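Local atomic coordinates of putative peptidase (Chlamydophila abortus, PDB entry 3CE2), a protein that probably acts as a zinc-dependent oligopeptidase of the M3B family, degrading a variety of small bioactive peptides. Residues A[86-89]-A[90-94]; A[172-175]-A[176-180]; A[274-277]-A[278-282]; A[335-338]-A[339-343]. All coordinates share one frame; numbering follows the deposited sequence.

In the fold
All four contacts are local, between residues three or four apart, yet their settings differ. Contact 1 is the buried one, in mid-helix 66-96, where aromatic rings meet those of neighbouring elements. Contact 2 lies on the surface in the turn between helices 165-174 and 180-192, and its backbone bonding is sparse. Contacts 3 and 4 are partly buried: 274-282 enters helix 278-289 through a proline, and 335-343 leaves helix 330-340 through hydroxyl groups. Contact 4 alone packs against the helix that carries His402 and His406 of a zinc site. Contacts 2 and 4 stand on opposite sides of the chain's centre, their centres about 49 Å apart.

Contact 1: A[86-89]-A[90-94]; sequences LYVY and AHLTH
One face of the Tyr89 ring carries the hydroxyl of Thr93, whose OG1 stands 3.7 Å above the ring plane, displaced toward the rim. Elsewhere on the helix surface, the Tyr87 and His91 rings lie nearly parallel, with 15° between their planes. Their centroids are 5.9 Å apart, however, so the rings barely overlap and the pair is not a full stack. The closer touch is from Tyr87 CE2 to His91 CB, 3.7 Å. At the edge of the imidazole lies Val88 O. Thr93 chi1 of -70° sets OG1 opposite the carbonyl carbon and beside the backbone N, where it donates a hydrogen bond of 2.9 Å to Tyr89 O. The same oxygen accepts Thr93 N at 3.1 Å, and the two donors reach it from opposite faces of the carbonyl plane. Val88 and Leu92 run side by side, CG1 to CD1 3.9 Å. Beyond the segments, Trp36 and Tyr30 meet the Tyr89 ring, while His114 meets that of Tyr87 edge-to-face. Backbone bonds from Ala90, His91, Leu92 and Thr93 to the residue four earlier define a regular alpha-helical turn in the interior of helix 66-96, touching helices 33-42 and 101-120.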
ATOM      1  N   LEU A  86      -6.343 -10.334  20.964  1.00 49.32           N
ATOM      2  CA  LEU A  86      -5.189 -10.808  21.700  1.00 45.65           C
ATOM      3  C   LEU A  86      -3.942 -10.531  20.893  1.00 50.79           C
ATOM      4  O   LEU A  86      -2.882 -10.225  21.444  1.00 55.69           O
ATOM      5  CB  LEU A  86      -5.278 -12.304  21.932  1.00 46.04           C
ATOM      6  CG  LEU A  86      -6.314 -12.819  22.920  1.00 44.36           C
ATOM      7  CD1 LEU A  86      -6.521 -14.322  22.654  1.00 40.03           C
ATOM      8  CD2 LEU A  86      -5.885 -12.530  24.356  1.00 43.23           C
ATOM      9  N   TYR A  87      -4.049 -10.647  19.580  1.00 41.29           N
ATOM     10  CA  TYR A  87      -2.887 -10.396  18.770  1.00 40.98           C
ATOM     11  C   TYR A  87      -2.418  -8.956  18.898  1.00 45.47           C
ATOM     12  O   TYR A  87      -1.258  -8.669  19.176  1.00 51.32           O
ATOM     13  CB  TYR A  87      -3.183 -10.685  17.324  1.00 40.88           C
ATOM     14  CG  TYR A  87      -1.947 -10.566  16.495  1.00 46.54           C
ATOM     15  CD1 TYR A  87      -1.119 -11.681  16.285  1.00 47.03           C
ATOM     16  CD2 TYR A  87      -1.571  -9.337  15.942  1.00 44.08           C
ATOM     17  CE1 TYR A  87       0.031 -11.584  15.519  1.00 44.35           C
ATOM     18  CE2 TYR A  87      -0.418  -9.223  15.175  1.00 48.00           C
ATOM     19  CZ  TYR A  87       0.375 -10.355  14.972  1.00 46.15           C
ATOM     20  OH  TYR A  87       1.510 -10.254  14.226  1.00 43.78           O
ATOM     21  N   VAL A  88      -3.350  -8.053  18.685  1.00 44.95           N
ATOM     22  CA  VAL A  88      -3.069  -6.662  18.656  1.00 42.06           C
ATOM     23  C   VAL A  88      -2.432  -6.282  19.969  1.00 45.89           C
ATOM     24  O   VAL A  88      -1.425  -5.573  19.997  1.00 48.54           O
ATOM     25  CB  VAL A  88      -4.372  -5.875  18.381  1.00 43.77           C
ATOM     26  CG1 VAL A  88      -4.232  -4.419  18.780  1.00 41.42           C
ATOM     27  CG2 VAL A  88      -4.742  -6.009  16.887  1.00 41.98           C
ATOM     28  N   TYR A  89      -2.995  -6.776  21.062  1.00 47.28           N
ATOM     29  CA  TYR A  89      -2.466  -6.442  22.384  1.00 49.29           C
ATOM     30  C   TYR A  89      -1.016  -6.900  22.555  1.00 49.71           C
ATOM     31  O   TYR A  89      -0.181  -6.146  23.032  1.00 52.26           O
ATOM     32  CB  TYR A  89      -3.308  -7.071  23.487  1.00 50.89           C
ATOM     33  CG  TYR A  89      -2.772  -6.755  24.848  1.00 50.48           C
ATOM     34  CD1 TYR A  89      -3.208  -5.634  25.526  1.00 50.65           C
ATOM     35  CD2 TYR A  89      -1.808  -7.562  25.451  1.00 51.97           C
ATOM     36  CE1 TYR A  89      -2.725  -5.316  26.756  1.00 53.19           C
ATOM     37  CE2 TYR A  89      -1.301  -7.248  26.696  1.00 49.63           C
ATOM     38  CZ  TYR A  89      -1.772  -6.119  27.343  1.00 52.59           C
ATOM     39  OH  TYR A  89      -1.321  -5.764  28.593  1.00 54.19           O
ATOM     40  N   ALA A  90      -0.728  -8.146  22.186  1.00 47.42           N
ATOM     41  CA  ALA A  90       0.630  -8.691  22.282  1.00 47.63           C
ATOM     42  C   ALA A  90       1.628  -7.950  21.364  1.00 50.88           C
ATOM     43  O   ALA A  90       2.728  -7.563  21.784  1.00 50.39           O
ATOM     44  CB  ALA A  90       0.617 -10.168  21.971  1.00 35.49           C
ATOM     45  N   HIS A  91       1.223  -7.747  20.116  1.00 51.95           N
ATOM     46  CA  HIS A  91       2.061  -7.079  19.112  1.00 52.00           C
ATOM     47  C   HIS A  91       2.375  -5.624  19.497  1.00 47.27           C
ATOM     48  O   HIS A  91       3.500  -5.154  19.343  1.00 41.56           O
ATOM     49  CB  HIS A  91       1.386  -7.179  17.735  1.00 52.76           C
ATOM     50  CG  HIS A  91       1.901  -6.205  16.729  1.00 68.74           C
ATOM     51  ND1 HIS A  91       1.250  -5.018  16.439  1.00 69.65           N
ATOM     52  CD2 HIS A  91       3.000  -6.242  15.936  1.00 73.35           C
ATOM     53  CE1 HIS A  91       1.936  -4.360  15.521  1.00 75.07           C
ATOM     54  NE2 HIS A  91       2.998  -5.082  15.195  1.00 78.21           N
ATOM     55  N   LEU A  92       1.380  -4.912  20.007  1.00 47.39           N
ATOM     56  CA  LEU A  92       1.599  -3.539  20.420  1.00 47.66           C
ATOM     57  C   LEU A  92       2.568  -3.526  21.598  1.00 52.09           C
ATOM     58  O   LEU A  92       3.432  -2.656  21.676  1.00 54.94           O
ATOM     59  CB  LEU A  92       0.281  -2.870  20.829  1.00 43.23           C
ATOM     60  CG  LEU A  92      -0.824  -2.555  19.825  1.00 44.69           C
ATOM     61  CD1 LEU A  92      -1.979  -1.848  20.562  1.00 46.09           C
ATOM     62  CD2 LEU A  92      -0.317  -1.705  18.672  1.00 42.04           C
ATOM     63  N   THR A  93       2.405  -4.484  22.518  1.00 51.69           N
ATOM     64  CA  THR A  93       3.247  -4.582  23.721  1.00 55.72           C
ATOM     65  C   THR A  93       4.709  -4.835  23.327  1.00 50.13           C
ATOM     66  O   THR A  93       5.614  -4.129  23.763  1.00 51.62           O
ATOM     67  CB  THR A  93       2.729  -5.698  24.693  1.00 59.62           C
ATOM     68  OG1 THR A  93       1.489  -5.283  25.289  1.00 63.95           O
ATOM     69  CG2 THR A  93       3.746  -5.993  25.805  1.00 49.31           C
ATOM     70  N   HIS A  94       4.902  -5.827  22.467  1.00 39.57           N
ATOM     71  CA  HIS A  94       6.180  -6.151  21.878  1.00 41.59           C
ATOM     72  C   HIS A  94       6.866  -4.964  21.221  1.00 46.72           C
ATOM     73  O   HIS A  94       8.070  -4.822  21.305  1.00 53.30           O
ATOM     74  CB  HIS A  94       5.981  -7.281  20.868  1.00 45.71           C
ATOM     75  CG  HIS A  94       7.187  -7.582  20.035  1.00 54.55           C
ATOM     76  ND1 HIS A  94       8.346  -8.115  20.560  1.00 56.65           N
ATOM     77  CD2 HIS A  94       7.403  -7.458  18.701  1.00 58.56           C
ATOM     78  CE1 HIS A  94       9.222  -8.301  19.587  1.00 56.84           C
ATOM     79  NE2 HIS A  94       8.675  -7.912  18.449  1.00 54.67           N
TER

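Contact 2: A[172-175]-A[176-180]; sequences ASAF and TPLEV
Ala174 O accepts the backbone N of Leu178 at 3.0 Å, with an N-H...O angle of 146°, and a weak bond from the same N to Phe175 O accompanies it as the chain turns. The Pro177 ring packs against the carbonyls before it: its CG lies near Ala174 O, while CD rests near Ser173 O. Leu178 follows the first of these carbonyls with its side chain. CB, CG and CD1 all pass close to Ala174 O, and CD1 then meets the methyl CB of Ala174 at 3.9 Å. Leu178 chi1 of -73° sets CG opposite its own carbonyl carbon, beside the backbone N, on the side of Ala174. The arrangement is an interhelical turn with one helical-type i to i+4 bond. It joins helix 165-174 to helix 180-192, and a bond from Glu179 N to Thr176 O, 3.0 Å, carries the chain on. The nitrogen of Pro177 has no hydrogen to give to Ala174 O, consistent with the sparse backbone bonding here. The Glu179 chain extends beyond CG, crosses Phe175 obliquely and brings OE2 to 3.7 Å from Phe175 CE2, the carboxylate and ring planes standing 48° apart. Ala174 and Leu178 touch Phe256 of helix 240-260, and Phe175 and Leu178 touch Tyr257 on that helix.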
ATOM      1  N   ALA A 172      -1.812 -25.915  -5.937  1.00 50.56           N
ATOM      2  CA  ALA A 172      -1.318 -25.458  -4.647  1.00 56.98           C
ATOM      3  C   ALA A 172       0.092 -25.992  -4.430  1.00 58.18           C
ATOM      4  O   ALA A 172       0.840 -25.490  -3.601  1.00 60.93           O
ATOM      5  CB  ALA A 172      -2.247 -25.921  -3.521  1.00 52.68           C
ATOM      6  N   SER A 173       0.437 -27.015  -5.199  1.00 55.30           N
ATOM      7  CA  SER A 173       1.641 -27.785  -4.971  1.00 51.01           C
ATOM      8  C   SER A 173       2.775 -27.132  -5.726  1.00 48.70           C
ATOM      9  O   SER A 173       3.915 -27.147  -5.297  1.00 52.48           O
ATOM     10  CB  SER A 173       1.434 -29.188  -5.516  1.00 51.19           C
ATOM     11  OG  SER A 173       2.145 -30.105  -4.728  1.00 61.23           O
ATOM     12  N   ALA A 174       2.438 -26.560  -6.871  1.00 48.13           N
ATOM     13  CA  ALA A 174       3.399 -25.897  -7.726  1.00 49.14           C
ATOM     14  C   ALA A 174       3.974 -24.645  -7.069  1.00 52.77           C
ATOM     15  O   ALA A 174       5.012 -24.135  -7.495  1.00 53.50           O
ATOM     16  CB  ALA A 174       2.743 -25.539  -9.052  1.00 44.66           C
ATOM     17  N   PHE A 175       3.302 -24.145  -6.035  1.00 55.28           N
ATOM     18  CA  PHE A 175       3.675 -22.868  -5.460  1.00 53.15           C
ATOM     19  C   PHE A 175       5.118 -22.929  -5.029  1.00 51.30           C
ATOM     20  O   PHE A 175       5.921 -22.052  -5.360  1.00 47.76           O
ATOM     21  CB  PHE A 175       2.782 -22.498  -4.272  1.00 62.63           C
ATOM     22  CG  PHE A 175       3.198 -21.220  -3.596  1.00 69.35           C
ATOM     23  CD1 PHE A 175       2.883 -19.981  -4.165  1.00 71.36           C
ATOM     24  CD2 PHE A 175       3.940 -21.247  -2.406  1.00 73.23           C
ATOM     25  CE1 PHE A 175       3.289 -18.789  -3.554  1.00 70.15           C
ATOM     26  CE2 PHE A 175       4.354 -20.057  -1.785  1.00 72.69           C
ATOM     27  CZ  PHE A 175       4.023 -18.828  -2.365  1.00 70.09           C
ATOM     28  N   THR A 176       5.438 -23.985  -4.289  1.00 51.55           N
ATOM     29  CA  THR A 176       6.765 -24.192  -3.745  1.00 49.28           C
ATOM     30  C   THR A 176       7.875 -24.073  -4.811  1.00 51.23           C
ATOM     31  O   THR A 176       8.669 -23.141  -4.777  1.00 51.77           O
ATOM     32  CB  THR A 176       6.803 -25.527  -3.012  1.00 52.89           C
ATOM     33  OG1 THR A 176       5.879 -25.468  -1.923  1.00 62.41           O
ATOM     34  CG2 THR A 176       8.182 -25.834  -2.466  1.00 49.39           C
ATOM     35  N   PRO A 177       7.918 -24.996  -5.779  1.00 48.88           N
ATOM     36  CA  PRO A 177       8.926 -24.881  -6.824  1.00 49.02           C
ATOM     37  C   PRO A 177       8.925 -23.538  -7.564  1.00 51.81           C
ATOM     38  O   PRO A 177       9.986 -23.093  -8.039  1.00 52.70           O
ATOM     39  CB  PRO A 177       8.552 -26.006  -7.796  1.00 46.15           C
ATOM     40  CG  PRO A 177       7.174 -26.394  -7.430  1.00 47.90           C
ATOM     41  CD  PRO A 177       7.086 -26.188  -5.966  1.00 50.16           C
ATOM     42  N   LEU A 178       7.763 -22.899  -7.673  1.00 46.42           N
ATOM     43  CA  LEU A 178       7.680 -21.668  -8.453  1.00 45.90           C
ATOM     44  C   LEU A 178       8.156 -20.430  -7.688  1.00 48.10           C
ATOM     45  O   LEU A 178       8.078 -19.322  -8.197  1.00 44.34           O
ATOM     46  CB  LEU A 178       6.275 -21.453  -8.993  1.00 42.18           C
ATOM     47  CG  LEU A 178       5.945 -22.408 -10.134  1.00 46.54           C
ATOM     48  CD1 LEU A 178       4.461 -22.367 -10.401  1.00 46.93           C
ATOM     49  CD2 LEU A 178       6.755 -22.078 -11.405  1.00 44.27           C
ATOM     50  N   GLU A 179       8.653 -20.612  -6.471  1.00 44.61           N
ATOM     51  CA  GLU A 179       9.221 -19.496  -5.747  1.00 50.09           C
ATOM     52  C   GLU A 179      10.615 -19.199  -6.280  1.00 54.42           C
ATOM     53  O   GLU A 179      11.201 -18.160  -5.950  1.00 56.16           O
ATOM     54  CB  GLU A 179       9.380 -19.842  -4.275  1.00 56.39           C
ATOM     55  CG  GLU A 179       8.132 -19.789  -3.432  1.00 68.36           C
ATOM     56  CD  GLU A 179       8.419 -20.259  -2.020  1.00 74.32           C
ATOM     57  OE1 GLU A 179       9.134 -21.277  -1.866  1.00 72.28           O
ATOM     58  OE2 GLU A 179       7.947 -19.604  -1.067  1.00 81.86           O
ATOM     59  N   VAL A 180      11.174 -20.124  -7.062  1.00 48.24           N
ATOM     60  CA  VAL A 180      12.602 -20.034  -7.323  1.00 46.20           C
ATOM     61  C   VAL A 180      12.947 -18.756  -8.052  1.00 39.32           C
ATOM     62  O   VAL A 180      13.931 -18.127  -7.720  1.00 42.97           O
ATOM     63  CB  VAL A 180      13.215 -21.250  -8.051  1.00 42.22           C
ATOM     64  CG1 VAL A 180      12.737 -21.337  -9.473  1.00 39.18           C
ATOM     65  CG2 VAL A 180      14.712 -21.107  -8.049  1.00 44.85           C
TER

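Contact 3: A[274-277]-A[278-282]; sequences NNIP and TTVYT
The Pro277 ring meets Val280 at the start of a helix: CD lies 3.8 Å from Val280 CG2, and CG is only slightly farther away. This methyl is placed by the first torsion of Val280, chi1 174°, which puts CG1 opposite the backbone N and leaves CG2 beside that N, on the side of the Pro277 ring. Ile276 CG2 also approaches Val280 CB, at 4.0 Å, the two side chains crossing at about a right angle. A lesser touch joins Pro277 CB to Thr279 OG1, 3.9 Å. Val280 N donates to Pro277 O at 2.9 Å. The donor comes from above the carbonyl plane, 50° out of it and so not on a lone pair; the bond spans three residues. Within the helix, Thr282 N then bonds to Thr278 O at 2.8 Å. Farther back, Asn275, with positive phi, is the C-prime residue of a Schellman motif that ends the preceding helix, so the segment links one helix end to the next helix start. Ile276 and Pro277 touch Leu576 of helix 575-581, Thr278 packs on helix 266-271, and Tyr281 OH bonds to Ala476 O of helix 451-487.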
ATOM      1  N   ASN A 274     -10.810  -8.562  -6.612  1.00 56.47           N
ATOM      2  CA  ASN A 274     -11.421  -7.273  -6.327  1.00 55.24           C
ATOM      3  C   ASN A 274     -12.492  -6.889  -7.324  1.00 53.26           C
ATOM      4  O   ASN A 274     -13.019  -5.775  -7.279  1.00 46.23           O
ATOM      5  CB  ASN A 274     -10.355  -6.197  -6.349  1.00 57.22           C
ATOM      6  CG  ASN A 274      -9.617  -6.101  -5.055  1.00 59.99           C
ATOM      7  OD1 ASN A 274      -8.428  -5.773  -5.036  1.00 64.43           O
ATOM      8  ND2 ASN A 274     -10.317  -6.369  -3.945  1.00 60.78           N
ATOM      9  N   ASN A 275     -12.789  -7.804  -8.240  1.00 51.34           N
ATOM     10  CA  ASN A 275     -13.797  -7.559  -9.247  1.00 47.74           C
ATOM     11  C   ASN A 275     -13.546  -6.301 -10.088  1.00 50.89           C
ATOM     12  O   ASN A 275     -14.454  -5.499 -10.302  1.00 49.96           O
ATOM     13  CB  ASN A 275     -15.150  -7.430  -8.589  1.00 47.19           C
ATOM     14  CG  ASN A 275     -16.253  -7.558  -9.581  1.00 53.44           C
ATOM     15  OD1 ASN A 275     -16.022  -8.025 -10.695  1.00 57.91           O
ATOM     16  ND2 ASN A 275     -17.458  -7.139  -9.210  1.00 51.64           N
ATOM     17  N   ILE A 276     -12.325  -6.125 -10.575  1.00 46.54           N
ATOM     18  CA  ILE A 276     -12.017  -4.962 -11.380  1.00 46.38           C
ATOM     19  C   ILE A 276     -12.085  -5.297 -12.877  1.00 51.37           C
ATOM     20  O   ILE A 276     -11.501  -6.282 -13.329  1.00 53.22           O
ATOM     21  CB  ILE A 276     -10.626  -4.447 -11.042  1.00 48.43           C
ATOM     22  CG1 ILE A 276     -10.439  -4.420  -9.515  1.00 44.80           C
ATOM     23  CG2 ILE A 276     -10.352  -3.088 -11.730  1.00 46.33           C
ATOM     24  CD1 ILE A 276     -10.791  -3.140  -8.889  1.00 42.73           C
ATOM     25  N   PRO A 277     -12.836  -4.495 -13.650  1.00 50.34           N
ATOM     26  CA  PRO A 277     -12.891  -4.732 -15.089  1.00 49.97           C
ATOM     27  C   PRO A 277     -11.538  -4.391 -15.696  1.00 48.68           C
ATOM     28  O   PRO A 277     -10.928  -3.397 -15.305  1.00 44.63           O
ATOM     29  CB  PRO A 277     -13.965  -3.731 -15.583  1.00 43.29           C
ATOM     30  CG  PRO A 277     -14.645  -3.243 -14.365  1.00 37.34           C
ATOM     31  CD  PRO A 277     -13.662  -3.347 -13.244  1.00 42.78           C
ATOM     32  N   THR A 278     -11.079  -5.196 -16.647  1.00 52.33           N
ATOM     33  CA  THR A 278      -9.768  -4.957 -17.240  1.00 53.56           C
ATOM     34  C   THR A 278      -9.738  -3.562 -17.841  1.00 53.74           C
ATOM     35  O   THR A 278      -8.674  -2.938 -17.965  1.00 57.66           O
ATOM     36  CB  THR A 278      -9.416  -5.969 -18.342  1.00 52.99           C
ATOM     37  OG1 THR A 278     -10.067  -5.588 -19.554  1.00 54.58           O
ATOM     38  CG2 THR A 278      -9.826  -7.387 -17.956  1.00 49.85           C
ATOM     39  N   THR A 279     -10.905  -3.051 -18.200  1.00 47.24           N
ATOM     40  CA  THR A 279     -10.898  -1.775 -18.889  1.00 51.61           C
ATOM     41  C   THR A 279     -10.421  -0.660 -17.974  1.00 47.62           C
ATOM     42  O   THR A 279      -9.884   0.342 -18.423  1.00 48.45           O
ATOM     43  CB  THR A 279     -12.262  -1.436 -19.498  1.00 55.89           C
ATOM     44  OG1 THR A 279     -13.217  -1.233 -18.447  1.00 59.80           O
ATOM     45  CG2 THR A 279     -12.723  -2.578 -20.405  1.00 58.64           C
ATOM     46  N   VAL A 280     -10.597  -0.832 -16.678  1.00 46.78           N
ATOM     47  CA  VAL A 280     -10.175   0.216 -15.773  1.00 46.12           C
ATOM     48  C   VAL A 280      -8.649   0.269 -15.800  1.00 49.13           C
ATOM     49  O   VAL A 280      -8.037   1.346 -15.886  1.00 50.66           O
ATOM     50  CB  VAL A 280     -10.691  -0.038 -14.355  1.00 43.25           C
ATOM     51  CG1 VAL A 280     -10.129   0.982 -13.400  1.00 41.49           C
ATOM     52  CG2 VAL A 280     -12.207  -0.021 -14.342  1.00 36.29           C
ATOM     53  N   TYR A 281      -8.038  -0.907 -15.765  1.00 44.15           N
ATOM     54  CA  TYR A 281      -6.591  -0.991 -15.781  1.00 47.10           C
ATOM     55  C   TYR A 281      -6.131  -0.410 -17.113  1.00 45.24           C
ATOM     56  O   TYR A 281      -5.342   0.539 -17.191  1.00 42.03           O
ATOM     57  CB  TYR A 281      -6.176  -2.451 -15.610  1.00 42.76           C
ATOM     58  CG  TYR A 281      -4.698  -2.706 -15.457  1.00 43.63           C
ATOM     59  CD1 TYR A 281      -4.162  -3.081 -14.234  1.00 41.29           C
ATOM     60  CD2 TYR A 281      -3.839  -2.615 -16.559  1.00 44.45           C
ATOM     61  CE1 TYR A 281      -2.803  -3.349 -14.101  1.00 43.64           C
ATOM     62  CE2 TYR A 281      -2.481  -2.873 -16.444  1.00 40.65           C
ATOM     63  CZ  TYR A 281      -1.956  -3.248 -15.213  1.00 45.89           C
ATOM     64  OH  TYR A 281      -0.590  -3.513 -15.100  1.00 42.66           O
ATOM     65  N   THR A 282      -6.713  -0.950 -18.163  1.00 43.95           N
ATOM     66  CA  THR A 282      -6.400  -0.549 -19.501  1.00 40.85           C
ATOM     67  C   THR A 282      -6.584   0.946 -19.810  1.00 45.34           C
ATOM     68  O   THR A 282      -5.737   1.542 -20.451  1.00 48.86           O
ATOM     69  CB  THR A 282      -7.134  -1.488 -20.406  1.00 46.11           C
ATOM     70  OG1 THR A 282      -6.207  -2.524 -20.732  1.00 44.56           O
ATOM     71  CG2 THR A 282      -7.677  -0.817 -21.659  1.00 54.44           C
TER

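Contact 4: A[335-338]-A[339-343]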
ATOM      1  N   ASP A 335      -1.088  21.158  16.468  1.00 60.30           N
ATOM      2  CA  ASP A 335      -1.724  22.417  16.092  1.00 60.07           C
ATOM      3  C   ASP A 335      -1.693  22.582  14.585  1.00 58.23           C
ATOM      4  O   ASP A 335      -2.633  23.110  13.978  1.00 56.29           O
ATOM      5  CB  ASP A 335      -1.025  23.604  16.755  1.00 65.45           C
ATOM      6  CG  ASP A 335      -1.152  23.580  18.261  1.00 73.40           C
ATOM      7  OD1 ASP A 335      -2.064  22.875  18.754  1.00 70.15           O
ATOM      8  OD2 ASP A 335      -0.342  24.258  18.947  1.00 80.59           O
ATOM      9  N   LEU A 336      -0.597  22.128  13.986  1.00 56.53           N
ATOM     10  CA  LEU A 336      -0.417  22.213  12.548  1.00 54.79           C
ATOM     11  C   LEU A 336      -1.417  21.300  11.825  1.00 53.40           C
ATOM     12  O   LEU A 336      -2.150  21.744  10.936  1.00 51.15           O
ATOM     13  CB  LEU A 336       1.024  21.857  12.181  1.00 53.57           C
ATOM     14  CG  LEU A 336       1.504  22.344  10.816  1.00 54.42           C
ATOM     15  CD1 LEU A 336       1.167  23.826  10.635  1.00 54.56           C
ATOM     16  CD2 LEU A 336       2.993  22.090  10.660  1.00 49.88           C
ATOM     17  N   ILE A 337      -1.452  20.031  12.220  1.00 50.20           N
ATOM     18  CA  ILE A 337      -2.401  19.093  11.650  1.00 54.64           C
ATOM     19  C   ILE A 337      -3.799  19.692  11.752  1.00 57.67           C
ATOM     20  O   ILE A 337      -4.526  19.794  10.758  1.00 58.51           O
ATOM     21  CB  ILE A 337      -2.400  17.749  12.413  1.00 53.54           C
ATOM     22  CG1 ILE A 337      -1.090  17.002  12.183  1.00 52.87           C
ATOM     23  CG2 ILE A 337      -3.580  16.884  11.987  1.00 48.08           C
ATOM     24  CD1 ILE A 337      -0.737  16.919  10.743  1.00 53.04           C
ATOM     25  N   TYR A 338      -4.150  20.104  12.965  1.00 55.19           N
ATOM     26  CA  TYR A 338      -5.478  20.603  13.267  1.00 55.07           C
ATOM     27  C   TYR A 338      -5.946  21.701  12.305  1.00 51.42           C
ATOM     28  O   TYR A 338      -7.067  21.675  11.809  1.00 46.24           O
ATOM     29  CB  TYR A 338      -5.526  21.084  14.715  1.00 59.64           C
ATOM     30  CG  TYR A 338      -6.915  21.388  15.200  1.00 61.76           C
ATOM     31  CD1 TYR A 338      -7.732  20.381  15.676  1.00 63.29           C
ATOM     32  CD2 TYR A 338      -7.409  22.688  15.185  1.00 64.34           C
ATOM     33  CE1 TYR A 338      -9.008  20.652  16.129  1.00 62.22           C
ATOM     34  CE2 TYR A 338      -8.689  22.972  15.628  1.00 61.76           C
ATOM     35  CZ  TYR A 338      -9.480  21.948  16.101  1.00 63.18           C
ATOM     36  OH  TYR A 338     -10.757  22.216  16.545  1.00 65.28           O
ATOM     37  N   THR A 339      -5.094  22.672  12.024  1.00 51.29           N
ATOM     38  CA  THR A 339      -5.512  23.708  11.087  1.00 57.68           C
ATOM     39  C   THR A 339      -5.390  23.248   9.642  1.00 55.19           C
ATOM     40  O   THR A 339      -6.176  23.654   8.791  1.00 58.86           O
ATOM     41  CB  THR A 339      -4.729  25.034  11.282  1.00 63.03           C
ATOM     42  OG1 THR A 339      -3.319  24.781  11.184  1.00 63.02           O
ATOM     43  CG2 THR A 339      -5.059  25.657  12.650  1.00 57.65           C
ATOM     44  N   SER A 340      -4.399  22.405   9.368  1.00 49.22           N
ATOM     45  CA  SER A 340      -4.158  21.949   8.000  1.00 49.28           C
ATOM     46  C   SER A 340      -5.248  21.044   7.441  1.00 46.07           C
ATOM     47  O   SER A 340      -5.521  21.055   6.240  1.00 44.71           O
ATOM     48  CB  SER A 340      -2.823  21.230   7.905  1.00 48.27           C
ATOM     49  OG  SER A 340      -1.759  22.133   8.132  1.00 44.60           O
ATOM     50  N   LEU A 341      -5.866  20.260   8.307  1.00 41.50           N
ATOM     51  CA  LEU A 341      -6.871  19.333   7.857  1.00 42.86           C
ATOM     52  C   LEU A 341      -8.283  19.889   8.006  1.00 49.95           C
ATOM     53  O   LEU A 341      -9.258  19.194   7.684  1.00 52.00           O
ATOM     54  CB  LEU A 341      -6.726  17.996   8.581  1.00 43.26           C
ATOM     55  CG  LEU A 341      -5.351  17.324   8.453  1.00 47.56           C
ATOM     56  CD1 LEU A 341      -5.393  15.923   9.027  1.00 47.25           C
ATOM     57  CD2 LEU A 341      -4.876  17.285   7.012  1.00 43.05           C
ATOM     58  N   SER A 342      -8.406  21.142   8.450  1.00 46.22           N
ATOM     59  CA  SER A 342      -9.747  21.721   8.674  1.00 50.05           C
ATOM     60  C   SER A 342     -10.780  21.542   7.534  1.00 47.60           C
ATOM     61  O   SER A 342     -11.976  21.423   7.791  1.00 46.47           O
ATOM     62  CB  SER A 342      -9.697  23.190   9.154  1.00 49.99           C
ATOM     63  OG  SER A 342      -9.108  24.054   8.200  1.00 54.90           O
ATOM     64  N   PRO A 343     -10.337  21.525   6.271  1.00 46.31           N
ATOM     65  CA  PRO A 343     -11.362  21.228   5.267  1.00 44.95           C
ATOM     66  C   PRO A 343     -12.019  19.852   5.438  1.00 49.66           C
ATOM     67  O   PRO A 343     -13.006  19.564   4.767  1.00 52.66           O
ATOM     68  CB  PRO A 343     -10.595  21.292   3.951  1.00 40.21           C
ATOM     69  CG  PRO A 343      -9.428  22.166   4.248  1.00 43.46           C
ATOM     70  CD  PRO A 343      -9.034  21.813   5.659  1.00 44.30           C
TER
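Leu341 leans back on Ile337 from root to tip. Its CB lies 3.6 Å from Ile337 O, CG is 3.5 Å from Ile337 O while nearing Ile337 CG2, and CD1 reaches that methyl at 3.6 Å. A chi1 of -57° puts CG opposite the carbonyl carbon, and the two side chains lie side by side and point the same way. Leu341 N donates to the same Ile337 O at 2.8 Å. The neighbouring carbonyl is more heavily used: Leu336 O accepts from three donors. Ser340 N comes nearly in line with the C=O bond at 2.8 Å, while Ser340 OG, 2.9 Å away, stands above the carbonyl plane. Thr339 OG1 is the third, its bond long at 3.3 Å. Serine and threonine hydroxyls bonding back to a carbonyl of the preceding turn are common on alpha helices, and here they do so in the last turn of helix 330-340, before the chain passes through Leu341 into a 3-10 turn. There Ser342 OG returns to Thr339 O at 3.0 Å. Ile337 packs on Val397, Ile400 and Ala401 of helix 394-416, which bears the zinc ligands His402 and His406. Leu341 touches helices 345-357 and 431-447, and Tyr338 OH bonds to Asp350 OD1.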